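Side-chain contacts in calcium uptake protein 3, mitochondrial (Homo sapiens, PDB 6AGI), which senses calcium through its EF-hand domains and thereby regulates the mitochondrial calcium uniporter channel in the central nervous system and skeletal muscle: residues 17-22 / 31-36; 89-94 / 129-134; 9-14 / 144-149; 141-144 / 149-152. All coordinates share one frame; numbering follows the deposited sequence.

Contact 1: residues 17-22 / 31-36; sequences RRFRLF and LFMTPY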
loop_
_atom_site.group_PDB
_atom_site.type_symbol
_atom_site.label_atom_id
_atom_site.label_comp_id
_atom_site.label_asym_id
_atom_site.label_seq_id
_atom_site.Cartn_x
_atom_site.Cartn_y
_atom_site.Cartn_z
ATOM N N ARG B 17 7.856 -20.994 -14.393
ATOM C CA ARG B 17 9.171 -21.615 -14.496
ATOM C C ARG B 17 9.720 -22.011 -13.130
ATOM O O ARG B 17 10.312 -23.090 -12.980
ATOM C CB ARG B 17 10.173 -20.679 -15.177
ATOM C CG ARG B 17 10.144 -20.709 -16.711
ATOM C CD ARG B 17 11.031 -19.661 -17.369
ATOM N NE ARG B 17 10.461 -18.354 -17.685
ATOM C CZ ARG B 17 11.000 -17.192 -17.327
ATOM N NH1 ARG B 17 12.116 -17.180 -16.609
ATOM N NH2 ARG B 17 10.432 -16.049 -17.705
ATOM N N ARG B 18 9.520 -21.151 -12.111
ATOM C CA ARG B 18 10.052 -21.436 -10.780
ATOM C C ARG B 18 9.276 -22.552 -10.097
ATOM O O ARG B 18 9.872 -23.421 -9.438
ATOM C CB ARG B 18 10.027 -20.184 -9.922
ATOM C CG ARG B 18 10.651 -20.387 -8.542
ATOM C CD ARG B 18 11.247 -19.094 -7.965
ATOM N NE ARG B 18 11.710 -19.248 -6.588
ATOM C CZ ARG B 18 13.001 -19.360 -6.264
ATOM N NH1 ARG B 18 13.912 -19.340 -7.230
ATOM N NH2 ARG B 18 13.388 -19.516 -4.992
ATOM N N PHE B 19 7.944 -22.523 -10.205
ATOM C CA PHE B 19 7.147 -23.642 -9.723
ATOM C C PHE B 19 7.688 -24.940 -10.292
ATOM O O PHE B 19 7.971 -25.896 -9.554
ATOM C CB PHE B 19 5.688 -23.501 -10.130
ATOM C CG PHE B 19 4.847 -24.635 -9.650
ATOM C CD1 PHE B 19 4.701 -24.880 -8.306
ATOM C CD2 PHE B 19 4.312 -25.541 -10.560
ATOM C CE1 PHE B 19 3.932 -25.949 -7.857
ATOM C CE2 PHE B 19 3.562 -26.617 -10.134
ATOM C CZ PHE B 19 3.363 -26.833 -8.770
ATOM N N ARG B 20 7.861 -24.976 -11.618
ATOM C CA ARG B 20 8.355 -26.187 -12.256
ATOM C C ARG B 20 9.763 -26.533 -11.785
ATOM O O ARG B 20 10.100 -27.717 -11.656
ATOM C CB ARG B 20 8.322 -26.025 -13.767
ATOM C CG ARG B 20 6.919 -25.947 -14.362
ATOM C CD ARG B 20 7.026 -25.671 -15.841
ATOM N NE ARG B 20 8.279 -26.223 -16.325
ATOM C CZ ARG B 20 8.379 -27.153 -17.255
ATOM N NH1 ARG B 20 7.287 -27.663 -17.790
ATOM N NH2 ARG B 20 9.573 -27.582 -17.623
ATOM N N LEU B 21 10.597 -25.525 -11.519
ATOM C CA LEU B 21 11.961 -25.811 -11.094
ATOM C C LEU B 21 11.983 -26.533 -9.755
ATOM O O LEU B 21 12.737 -27.499 -9.572
ATOM C CB LEU B 21 12.757 -24.514 -10.994
ATOM C CG LEU B 21 14.203 -24.631 -10.537
ATOM C CD1 LEU B 21 15.020 -25.333 -11.613
ATOM C CD2 LEU B 21 14.753 -23.274 -10.278
ATOM N N PHE B 22 11.161 -26.080 -8.806
ATOM C CA PHE B 22 11.175 -26.673 -7.481
ATOM C C PHE B 22 10.240 -27.862 -7.320
ATOM O O PHE B 22 10.374 -28.593 -6.339
ATOM C CB PHE B 22 10.848 -25.615 -6.446
ATOM C CG PHE B 22 12.017 -24.745 -6.101
ATOM C CD1 PHE B 22 12.920 -25.140 -5.127
ATOM C CD2 PHE B 22 12.218 -23.531 -6.734
ATOM C CE1 PHE B 22 13.987 -24.349 -4.796
ATOM C CE2 PHE B 22 13.297 -22.719 -6.397
ATOM C CZ PHE B 22 14.182 -23.129 -5.434
ATOM N N LEU B 31 1.763 -31.315 -12.307
ATOM C CA LEU B 31 2.964 -31.253 -11.487
ATOM C C LEU B 31 2.677 -30.657 -10.106
ATOM O O LEU B 31 1.788 -29.817 -9.938
ATOM C CB LEU B 31 4.036 -30.427 -12.174
ATOM C CG LEU B 31 4.497 -30.970 -13.508
ATOM C CD1 LEU B 31 5.640 -30.100 -13.963
ATOM C CD2 LEU B 31 4.897 -32.448 -13.434
ATOM N N PHE B 32 3.461 -31.083 -9.116
ATOM C CA PHE B 32 3.217 -30.665 -7.744
ATOM C C PHE B 32 4.509 -30.369 -7.009
ATOM O O PHE B 32 5.577 -30.911 -7.290
ATOM C CB PHE B 32 2.435 -31.705 -6.926
ATOM C CG PHE B 32 1.065 -31.941 -7.427
ATOM C CD1 PHE B 32 0.046 -31.079 -7.093
ATOM C CD2 PHE B 32 0.798 -33.010 -8.250
ATOM C CE1 PHE B 32 -1.232 -31.286 -7.562
ATOM C CE2 PHE B 32 -0.479 -33.233 -8.736
ATOM C CZ PHE B 32 -1.500 -32.371 -8.387
ATOM N N MET B 33 4.343 -29.557 -5.988
ATOM C CA MET B 33 5.372 -29.215 -5.034
ATOM C C MET B 33 5.057 -30.007 -3.766
ATOM O O MET B 33 3.881 -30.208 -3.439
ATOM C CB MET B 33 5.262 -27.696 -4.829
ATOM C CG MET B 33 6.453 -26.872 -4.467
ATOM S SD MET B 33 5.999 -25.139 -4.723
ATOM C CE MET B 33 7.362 -24.591 -5.689
ATOM N N THR B 34 6.072 -30.516 -3.073
ATOM C CA THR B 34 5.809 -30.991 -1.720
ATOM C C THR B 34 5.975 -29.845 -0.737
ATOM O O THR B 34 6.481 -28.774 -1.091
ATOM C CB THR B 34 6.737 -32.136 -1.360
ATOM O OG1 THR B 34 8.094 -31.716 -1.518
ATOM C CG2 THR B 34 6.441 -33.335 -2.220
ATOM N N PRO B 35 5.536 -30.019 0.515
ATOM C CA PRO B 35 5.780 -28.948 1.498
ATOM C C PRO B 35 7.257 -28.622 1.648
ATOM O O PRO B 35 7.614 -27.437 1.751
ATOM C CB PRO B 35 5.162 -29.506 2.777
ATOM C CG PRO B 35 4.079 -30.428 2.261
ATOM C CD PRO B 35 4.641 -31.067 1.039
ATOM N N TYR B 36 8.141 -29.629 1.618
ATOM C CA TYR B 36 9.571 -29.318 1.621
ATOM C C TYR B 36 9.953 -28.520 0.367
ATOM O O TYR B 36 10.638 -27.491 0.461
ATOM C CB TYR B 36 10.418 -30.598 1.733
ATOM C CG TYR B 36 11.887 -30.338 1.995
ATOM C CD1 TYR B 36 12.291 -29.277 2.804
ATOM C CD2 TYR B 36 12.867 -31.151 1.458
ATOM C CE1 TYR B 36 13.639 -29.022 3.058
ATOM C CE2 TYR B 36 14.231 -30.910 1.701
ATOM C CZ TYR B 36 14.609 -29.843 2.505
ATOM O OH TYR B 36 15.946 -29.580 2.773
#

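Contact 2: residues 89-94 / 129-134; sequences SYTEYL and VLQEIF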
loop_
_atom_site.group_PDB
_atom_site.type_symbol
_atom_site.label_atom_id
_atom_site.label_comp_id
_atom_site.label_asym_id
_atom_site.label_seq_id
_atom_site.Cartn_x
_atom_site.Cartn_y
_atom_site.Cartn_z
ATOM N N SER B 89 -0.234 -27.641 -5.454
ATOM C CA SER B 89 -0.387 -27.308 -6.864
ATOM C C SER B 89 0.173 -25.922 -7.118
ATOM O O SER B 89 0.543 -25.197 -6.188
ATOM C CB SER B 89 -1.849 -27.353 -7.303
ATOM O OG SER B 89 -2.684 -26.547 -6.472
ATOM N N TYR B 90 0.186 -25.542 -8.399
ATOM C CA TYR B 90 0.701 -24.236 -8.803
ATOM C C TYR B 90 -0.123 -23.080 -8.213
ATOM O O TYR B 90 0.436 -22.092 -7.691
ATOM C CB TYR B 90 0.746 -24.161 -10.323
ATOM C CG TYR B 90 1.089 -22.776 -10.804
ATOM C CD1 TYR B 90 2.272 -22.160 -10.398
ATOM C CD2 TYR B 90 0.247 -22.087 -11.683
ATOM C CE1 TYR B 90 2.594 -20.897 -10.814
ATOM C CE2 TYR B 90 0.570 -20.812 -12.116
ATOM C CZ TYR B 90 1.747 -20.222 -11.674
ATOM O OH TYR B 90 2.089 -18.959 -12.103
ATOM N N THR B 91 -1.452 -23.146 -8.370
ATOM C CA THR B 91 -2.324 -22.146 -7.761
ATOM C C THR B 91 -2.097 -22.058 -6.263
ATOM O O THR B 91 -2.062 -20.968 -5.680
ATOM C CB THR B 91 -3.786 -22.452 -8.066
ATOM O OG1 THR B 91 -3.923 -22.800 -9.454
ATOM C CG2 THR B 91 -4.637 -21.226 -7.726
ATOM N N GLU B 92 -2.003 -23.213 -5.623
ATOM C CA GLU B 92 -1.841 -23.286 -4.184
ATOM C C GLU B 92 -0.515 -22.644 -3.775
ATOM O O GLU B 92 -0.431 -21.916 -2.774
ATOM C CB GLU B 92 -1.943 -24.773 -3.849
ATOM C CG GLU B 92 -2.418 -25.249 -2.551
ATOM C CD GLU B 92 -3.085 -26.614 -2.732
ATOM O OE1 GLU B 92 -4.228 -26.674 -3.246
ATOM O OE2 GLU B 92 -2.410 -27.637 -2.464
ATOM N N TYR B 93 0.530 -22.907 -4.562
ATOM C CA TYR B 93 1.805 -22.208 -4.467
ATOM C C TYR B 93 1.615 -20.698 -4.496
ATOM O O TYR B 93 2.173 -19.971 -3.662
ATOM C CB TYR B 93 2.666 -22.658 -5.639
ATOM C CG TYR B 93 3.960 -21.923 -5.845
ATOM C CD1 TYR B 93 4.839 -21.662 -4.793
ATOM C CD2 TYR B 93 4.263 -21.405 -7.091
ATOM C CE1 TYR B 93 6.032 -20.979 -5.024
ATOM C CE2 TYR B 93 5.417 -20.726 -7.317
ATOM C CZ TYR B 93 6.306 -20.513 -6.297
ATOM O OH TYR B 93 7.452 -19.815 -6.605
ATOM N N LEU B 94 0.888 -20.209 -5.513
ATOM C CA LEU B 94 0.605 -18.775 -5.634
ATOM C C LEU B 94 -0.090 -18.243 -4.385
ATOM O O LEU B 94 0.303 -17.206 -3.838
ATOM C CB LEU B 94 -0.228 -18.523 -6.887
ATOM C CG LEU B 94 0.483 -18.668 -8.232
ATOM C CD1 LEU B 94 -0.275 -17.965 -9.366
ATOM C CD2 LEU B 94 1.938 -18.121 -8.099
ATOM N N VAL B 129 -12.913 -21.932 -6.390
ATOM C CA VAL B 129 -13.214 -21.053 -7.522
ATOM C C VAL B 129 -11.976 -20.354 -8.062
ATOM O O VAL B 129 -11.917 -20.019 -9.245
ATOM C CB VAL B 129 -14.274 -19.999 -7.163
ATOM C CG1 VAL B 129 -15.480 -20.663 -6.549
ATOM C CG2 VAL B 129 -13.663 -18.896 -6.263
ATOM N N LEU B 130 -10.974 -20.112 -7.250
ATOM C CA LEU B 130 -9.917 -19.334 -7.864
ATOM C C LEU B 130 -9.001 -20.193 -8.727
ATOM O O LEU B 130 -8.520 -19.726 -9.768
ATOM C CB LEU B 130 -9.163 -18.559 -6.800
ATOM C CG LEU B 130 -9.784 -17.450 -5.956
ATOM C CD1 LEU B 130 -8.910 -16.845 -4.797
ATOM C CD2 LEU B 130 -10.082 -16.483 -6.994
ATOM N N GLN B 131 -8.767 -21.446 -8.341
ATOM C CA GLN B 131 -8.084 -22.327 -9.273
ATOM C C GLN B 131 -8.904 -22.460 -10.542
ATOM O O GLN B 131 -8.331 -22.530 -11.636
ATOM C CB GLN B 131 -7.778 -23.698 -8.643
ATOM C CG GLN B 131 -7.153 -24.699 -9.644
ATOM C CD GLN B 131 -6.037 -25.587 -9.067
ATOM O OE1 GLN B 131 -5.086 -25.939 -9.776
ATOM N NE2 GLN B 131 -6.154 -25.953 -7.789
ATOM N N GLU B 132 -10.244 -22.401 -10.432
ATOM C CA GLU B 132 -11.034 -22.402 -11.663
ATOM C C GLU B 132 -10.759 -21.144 -12.490
ATOM O O GLU B 132 -10.677 -21.210 -13.723
ATOM C CB GLU B 132 -12.544 -22.489 -11.369
ATOM C CG GLU B 132 -13.267 -21.120 -11.485
ATOM C CD GLU B 132 -14.767 -21.122 -11.239
ATOM O OE1 GLU B 132 -15.292 -20.029 -10.926
ATOM O OE2 GLU B 132 -15.417 -22.187 -11.330
ATOM N N ILE B 133 -10.611 -19.988 -11.831
ATOM C CA ILE B 133 -10.489 -18.726 -12.560
ATOM C C ILE B 133 -9.154 -18.633 -13.292
ATOM O O ILE B 133 -9.094 -18.232 -14.463
ATOM C CB ILE B 133 -10.697 -17.537 -11.604
ATOM C CG1 ILE B 133 -12.099 -17.576 -10.982
ATOM C CG2 ILE B 133 -10.486 -16.226 -12.333
ATOM C CD1 ILE B 133 -13.243 -17.600 -11.978
ATOM N N PHE B 134 -8.064 -19.021 -12.623
ATOM C CA PHE B 134 -6.744 -18.873 -13.228
ATOM C C PHE B 134 -6.523 -19.904 -14.323
ATOM O O PHE B 134 -5.852 -19.615 -15.325
ATOM C CB PHE B 134 -5.670 -18.953 -12.144
ATOM C CG PHE B 134 -5.800 -17.878 -11.086
ATOM C CD1 PHE B 134 -6.751 -16.863 -11.212
ATOM C CD2 PHE B 134 -4.992 -17.889 -9.955
ATOM C CE1 PHE B 134 -6.890 -15.875 -10.243
ATOM C CE2 PHE B 134 -5.120 -16.901 -8.980
ATOM C CZ PHE B 134 -6.075 -15.889 -9.129
#

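Contact 3: residues 9-14 / 144-149; sequences DLYATS and KGDEEK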
loop_
_atom_site.group_PDB
_atom_site.type_symbol
_atom_site.label_atom_id
_atom_site.label_comp_id
_atom_site.label_asym_id
_atom_site.label_seq_id
_atom_site.Cartn_x
_atom_site.Cartn_y
_atom_site.Cartn_z
ATOM N N ASP B 9 9.469 -24.297 -20.677
ATOM C CA ASP B 9 9.789 -23.014 -20.050
ATOM C C ASP B 9 9.549 -21.854 -21.003
ATOM O O ASP B 9 9.048 -20.797 -20.598
ATOM C CB ASP B 9 11.245 -23.000 -19.599
ATOM C CG ASP B 9 11.474 -23.826 -18.382
ATOM O OD1 ASP B 9 10.651 -23.715 -17.434
ATOM O OD2 ASP B 9 12.470 -24.596 -18.395
ATOM N N LEU B 10 9.931 -22.024 -22.270
ATOM C CA LEU B 10 9.784 -20.962 -23.254
ATOM C C LEU B 10 8.344 -20.509 -23.375
ATOM O O LEU B 10 8.088 -19.371 -23.779
ATOM C CB LEU B 10 10.305 -21.433 -24.617
ATOM C CG LEU B 10 11.797 -21.753 -24.716
ATOM C CD1 LEU B 10 12.060 -22.469 -26.030
ATOM C CD2 LEU B 10 12.666 -20.489 -24.585
ATOM N N TYR B 11 7.404 -21.368 -23.008
ATOM C CA TYR B 11 5.995 -21.031 -23.019
ATOM C C TYR B 11 5.485 -20.502 -21.673
ATOM O O TYR B 11 4.305 -20.163 -21.575
ATOM C CB TYR B 11 5.204 -22.261 -23.483
ATOM C CG TYR B 11 5.670 -22.745 -24.844
ATOM C CD1 TYR B 11 5.140 -22.211 -26.016
ATOM C CD2 TYR B 11 6.663 -23.712 -24.958
ATOM C CE1 TYR B 11 5.575 -22.632 -27.253
ATOM C CE2 TYR B 11 7.100 -24.144 -26.200
ATOM C CZ TYR B 11 6.557 -23.598 -27.343
ATOM O OH TYR B 11 6.995 -24.023 -28.585
ATOM N N ALA B 12 6.348 -20.329 -20.670
ATOM C CA ALA B 12 5.928 -20.118 -19.287
ATOM C C ALA B 12 6.376 -18.770 -18.726
ATOM O O ALA B 12 7.418 -18.234 -19.107
ATOM C CB ALA B 12 6.492 -21.227 -18.375
ATOM N N THR B 13 5.583 -18.249 -17.791
ATOM C CA THR B 13 5.927 -17.111 -16.941
ATOM C C THR B 13 7.033 -17.478 -15.962
ATOM O O THR B 13 7.313 -18.666 -15.725
ATOM C CB THR B 13 4.678 -16.625 -16.200
ATOM O OG1 THR B 13 3.751 -16.112 -17.155
ATOM C CG2 THR B 13 4.966 -15.558 -15.172
ATOM N N SER B 14 7.703 -16.434 -15.444
ATOM C CA SER B 14 8.649 -16.564 -14.330
ATOM C C SER B 14 8.111 -17.467 -13.224
ATOM O O SER B 14 8.746 -18.453 -12.844
ATOM C CB SER B 14 8.963 -15.180 -13.763
ATOM O OG SER B 14 9.686 -14.374 -14.702
ATOM N N LYS B 144 -2.366 -17.691 -31.599
ATOM C CA LYS B 144 -2.319 -18.921 -32.367
ATOM C C LYS B 144 -0.905 -19.498 -32.379
ATOM O O LYS B 144 0.090 -18.788 -32.175
ATOM C CB LYS B 144 -2.834 -18.689 -33.795
ATOM C CG LYS B 144 -4.325 -18.344 -33.901
ATOM C CD LYS B 144 -5.225 -19.580 -33.692
ATOM C CE LYS B 144 -5.638 -19.739 -32.204
ATOM N NZ LYS B 144 -6.523 -20.904 -31.880
ATOM N N GLY B 145 -0.833 -20.814 -32.590
ATOM C CA GLY B 145 0.434 -21.516 -32.681
ATOM C C GLY B 145 0.910 -22.169 -31.398
ATOM O O GLY B 145 0.811 -21.576 -30.316
ATOM N N ASP B 146 1.443 -23.390 -31.524
ATOM C CA ASP B 146 2.002 -24.173 -30.420
ATOM C C ASP B 146 0.934 -24.572 -29.405
ATOM O O ASP B 146 1.193 -24.660 -28.201
ATOM C CB ASP B 146 3.149 -23.436 -29.727
ATOM C CG ASP B 146 4.378 -23.318 -30.593
ATOM O OD1 ASP B 146 4.557 -24.152 -31.502
ATOM O OD2 ASP B 146 5.174 -22.378 -30.368
ATOM N N GLU B 147 -0.270 -24.836 -29.905
ATOM C CA GLU B 147 -1.386 -25.159 -29.030
ATOM C C GLU B 147 -1.099 -26.413 -28.217
ATOM O O GLU B 147 -1.456 -26.482 -27.042
ATOM C CB GLU B 147 -2.665 -25.304 -29.857
ATOM C CG GLU B 147 -3.303 -23.956 -30.227
ATOM C CD GLU B 147 -2.678 -23.244 -31.460
ATOM O OE1 GLU B 147 -1.734 -23.772 -32.123
ATOM O OE2 GLU B 147 -3.160 -22.130 -31.763
ATOM N N GLU B 148 -0.465 -27.425 -28.823
ATOM C CA GLU B 148 -0.204 -28.665 -28.093
ATOM C C GLU B 148 0.781 -28.446 -26.948
ATOM O O GLU B 148 0.637 -29.039 -25.871
ATOM C CB GLU B 148 0.306 -29.740 -29.047
ATOM C CG GLU B 148 -0.032 -31.153 -28.586
ATOM C CD GLU B 148 1.074 -32.162 -28.875
ATOM O OE1 GLU B 148 1.985 -31.845 -29.675
ATOM O OE2 GLU B 148 1.029 -33.276 -28.302
ATOM N N LYS B 149 1.783 -27.595 -27.150
ATOM C CA LYS B 149 2.742 -27.376 -26.072
ATOM C C LYS B 149 2.148 -26.493 -24.989
ATOM O O LYS B 149 2.407 -26.706 -23.797
ATOM C CB LYS B 149 4.049 -26.784 -26.609
ATOM C CG LYS B 149 5.044 -27.877 -26.975
ATOM C CD LYS B 149 6.437 -27.355 -27.231
ATOM C CE LYS B 149 7.493 -28.411 -26.883
ATOM N NZ LYS B 149 7.118 -29.796 -27.314
#

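Contact 4: residues 141-144 / 149-152; sequences REIK and KRAM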
loop_
_atom_site.group_PDB
_atom_site.type_symbol
_atom_site.label_atom_id
_atom_site.label_comp_id
_atom_site.label_asym_id
_atom_site.label_seq_id
_atom_site.Cartn_x
_atom_site.Cartn_y
_atom_site.Cartn_z
ATOM N N ARG B 141 -7.406 -18.203 -26.693
ATOM C CA ARG B 141 -7.931 -18.487 -28.028
ATOM C C ARG B 141 -7.689 -17.338 -29.011
ATOM O O ARG B 141 -8.153 -17.414 -30.155
ATOM C CB ARG B 141 -9.431 -18.806 -27.964
ATOM N N GLU B 142 -6.997 -16.277 -28.578
ATOM C CA GLU B 142 -6.580 -15.178 -29.440
ATOM C C GLU B 142 -5.157 -15.343 -29.960
ATOM O O GLU B 142 -4.826 -14.764 -31.002
ATOM C CB GLU B 142 -6.695 -13.842 -28.692
ATOM N N ILE B 143 -4.326 -16.136 -29.277
ATOM C CA ILE B 143 -2.928 -16.353 -29.652
ATOM C C ILE B 143 -2.801 -17.703 -30.352
ATOM O O ILE B 143 -3.091 -18.751 -29.770
ATOM C CB ILE B 143 -2.006 -16.272 -28.426
ATOM C CG1 ILE B 143 -1.762 -14.810 -28.052
ATOM C CG2 ILE B 143 -0.689 -16.970 -28.701
ATOM C CD1 ILE B 143 -0.896 -14.640 -26.843
ATOM N N LYS B 144 -2.366 -17.691 -31.599
ATOM C CA LYS B 144 -2.319 -18.921 -32.367
ATOM C C LYS B 144 -0.905 -19.498 -32.379
ATOM O O LYS B 144 0.090 -18.788 -32.175
ATOM C CB LYS B 144 -2.834 -18.689 -33.795
ATOM C CG LYS B 144 -4.325 -18.344 -33.901
ATOM C CD LYS B 144 -5.225 -19.580 -33.692
ATOM C CE LYS B 144 -5.638 -19.739 -32.204
ATOM N NZ LYS B 144 -6.523 -20.904 -31.880
ATOM N N LYS B 149 1.783 -27.595 -27.150
ATOM C CA LYS B 149 2.742 -27.376 -26.072
ATOM C C LYS B 149 2.148 -26.493 -24.989
ATOM O O LYS B 149 2.407 -26.706 -23.797
ATOM C CB LYS B 149 4.049 -26.784 -26.609
ATOM C CG LYS B 149 5.044 -27.877 -26.975
ATOM C CD LYS B 149 6.437 -27.355 -27.231
ATOM C CE LYS B 149 7.493 -28.411 -26.883
ATOM N NZ LYS B 149 7.118 -29.796 -27.314
ATOM N N ARG B 150 1.360 -25.492 -25.383
ATOM C CA ARG B 150 0.619 -24.703 -24.404
ATOM C C ARG B 150 -0.353 -25.571 -23.603
ATOM O O ARG B 150 -0.511 -25.390 -22.387
ATOM C CB ARG B 150 -0.097 -23.561 -25.110
ATOM C CG ARG B 150 0.750 -22.329 -25.100
ATOM C CD ARG B 150 0.658 -21.581 -26.403
ATOM N NE ARG B 150 -0.599 -20.856 -26.465
ATOM C CZ ARG B 150 -1.203 -20.493 -27.589
ATOM N NH1 ARG B 150 -0.664 -20.762 -28.780
ATOM N NH2 ARG B 150 -2.349 -19.842 -27.508
ATOM N N ALA B 151 -1.018 -26.508 -24.272
ATOM C CA ALA B 151 -1.914 -27.418 -23.575
ATOM C C ALA B 151 -1.137 -28.289 -22.602
ATOM O O ALA B 151 -1.616 -28.572 -21.500
ATOM C CB ALA B 151 -2.687 -28.272 -24.575
ATOM N N MET B 152 0.064 -28.733 -22.989
ATOM C CA MET B 152 0.849 -29.548 -22.067
ATOM C C MET B 152 1.255 -28.748 -20.837
ATOM O O MET B 152 1.194 -29.254 -19.714
ATOM C CB MET B 152 2.082 -30.112 -22.773
ATOM C CG MET B 152 2.463 -31.534 -22.349
ATOM S SD MET B 152 3.992 -32.036 -23.173
ATOM C CE MET B 152 3.597 -31.739 -24.910
#

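Contact 1: residues 17-22 / 31-36
Met33 of segment 31-36 reaches Phe19 and Phe22 of helix 14-22, making a Met-aromatic contact inside a buried helix-on-strand packing that probably belongs to the N-terminal domain found in MICU proteins. Met33 CB lies 3.7 Å from CE1 of Phe19. With CG anti to the backbone N (chi1 -151°), the chain then runs obliquely past the ring. The sulfur arrives at the ring edge, Met33 SD being 4.9 Å from the Phe19 centroid and 74° off the ring normal. The chain bends at the thioether, and the terminal methyl, Met33 CE, settles between CD1 of Phe19 and CB of Phe22, 3.7 Å from Phe22 CB. An unbranched, flexible methionine can run past the Phe19 ring and still bring its methyl to the Phe22 CB. Phe19, in turn, is long and flat enough to reach the strand from a helix position that does not itself face it. Leu31 supplies apolar bulk on the other part of the ring, its CB 4.3 Å from CE2 of Phe19, and Leu157 of helix 147-158 and Tyr90 also pack on Phe19. No hydrogen bond joins the two segments, yet a carbonyl also borders the ring: Leu31 O lies near the ring plane, 3.6 Å from CZ of Phe19.

Contact 2: residues 89-94 / 129-134
Thr91 OG1 donates a weak hydrogen bond of 3.4 Å to Gln131 OE1, the one hydrogen bond between segments 89-94 and 129-134. Helix 90-101 here approaches helix 124-138, which leaves the calcium loop of EF-hand 1, with the CA atoms of Thr91 and Gln131 nearest. Thr91 touches both Gln131 and Phe134, three residues apart on the facing helix. Threonine suits the place because its two branches do different work. OG1 lies beside its own backbone N and addresses the amide, while CG2, anti to that N, turns its methyl to the hydrocarbon surface. Gln131 needs its length: CG is anti to the backbone N (chi1 175°), and a bend at chi2 carries the amide across Thr91, with CD 3.5 Å from Thr91 OG1. The far end of that amide lies beside Ser89, the N-cap residue of helix 90-101, where NE2 of Gln131 is 3.8 Å from Ser89 OG. Gln131 and Phe134 are poorly ordered, so the details of this bond are less certain. Tyr158 of helix 147-158 touches both Thr91 and Gln131. Met315 of the second subunit packs on Phe134, and Arg321 of that subunit bonds to the Phe134 carbonyl, so this helix pair also borders the dimer interface. The apolar half closes where Thr91 CG2 meets CD2 of Phe134 obliquely at 4.0 Å.

Contact 3: residues 9-14 / 144-149
Tyr11 carries this surface contact for residues 9-14, meeting Asp146 with its hydroxyl and Lys149 with a ring face. The segment begins with a type I beta turn from Asp9 to Ala12, closed by the Ala12 N to Asp9 O bond of 2.7 Å. The Asp9 carboxylate forms a long, weak ion pair with Arg20. Leu10 and Tyr11 occupy the two central turn positions; CG of Tyr11, anti to the carbonyl carbon (chi1 -57°), sends the ring to the loop and first turn of helix 147-158. There Tyr11 OH donates a weak hydrogen bond to Asp146 OD2 at 3.0 Å, the short aspartate presenting its acceptor right before that helix. That oxygen lies near the ring plane, at its edge, the carboxylate standing almost perpendicular to the ring at 87°. Over one face comes Lys149, its CB 4.2 Å from the Tyr11 centroid in a CH-pi contact. Lys149 CD is 3.4 Å from Tyr11 CE2 before the ammonium end leads off. Lysine thus offers an aliphatic stem to the ring and keeps its charge away. Beyond Tyr11, Ala12 touches Leu153, and Thr13 stands at the N-cap of helix 14-22, its backbone N bonded to Glu16.

On the partner side, Gly145 fits a backbone conformation in which a CB would press on the Lys144 carbonyl, and its N gives a 2.8 Å bond to Glu147 OE2. The turn lies between helices 6-9 and 14-22, its tyrosine resting on helix 147-158 beside Leu153, while Lys149 reaches back to Asp7 and Leu8 of helix 6-9.

Contact 4: residues 141-144 / 149-152
Arg150 NH2 donates to the backbone carbonyl of Ile143, with 2.6 Å from Arg150 NH2 to Ile143 O and an N-H...O angle of 158°. This side-chain-to-backbone bond ties the first turn of helix 147-158 to the loop that precedes it. The oxygen lies near the guanidinium plane, but the donor stands above the carbonyl plane. NH1 of Arg150 points to the same oxygen in a weak bond; it is modelled too close to another atom, which makes the fine geometry of the whole guanidinium less sure. The Ile143 side chain adds an apolar touch: CG2 sits over one face of the guanidinium, 3.5 Å from Arg150 NH2.

CG2 of Ile143 is anti to its backbone N, which brings this branch above the guanidinium, while the arginine chain bends at chi2 and chi3 to deliver its flat head to the loop. Farther out, Lys144 NZ lies 6.1 Å from Arg150 NH2; any repulsion between these like charges is probably eased by Glu147, a long, weak ion-pair partner of Lys144. Because the acceptor is a main-chain oxygen, the bond fixes the arginine to the loop backbone, with the Ile143 methyl as an apolar cover on one face.

How the contacts relate
From the N terminus, the turn of residues 9-14 makes the first half of contact 3, whose return at 144-149 closes a loop of about 130 residues. Contact 1 and contact 2 follow one another inside that loop: the first closes a short hairpin excursion between helix 14-22 and helix 35-43, the second joins helix 90-101 to the exit helix of EF-hand 1. They touch, Phe19 and Met33 packing on Tyr90 and Tyr93. Contact 1 also meets contact 3, through Arg17 and Arg20 near Asp9 and Ala12. Contact 4 is a small local closure sharing Lys144 and Lys149 with contact 3, their centres about 7 Å apart at the start of helix 147-158.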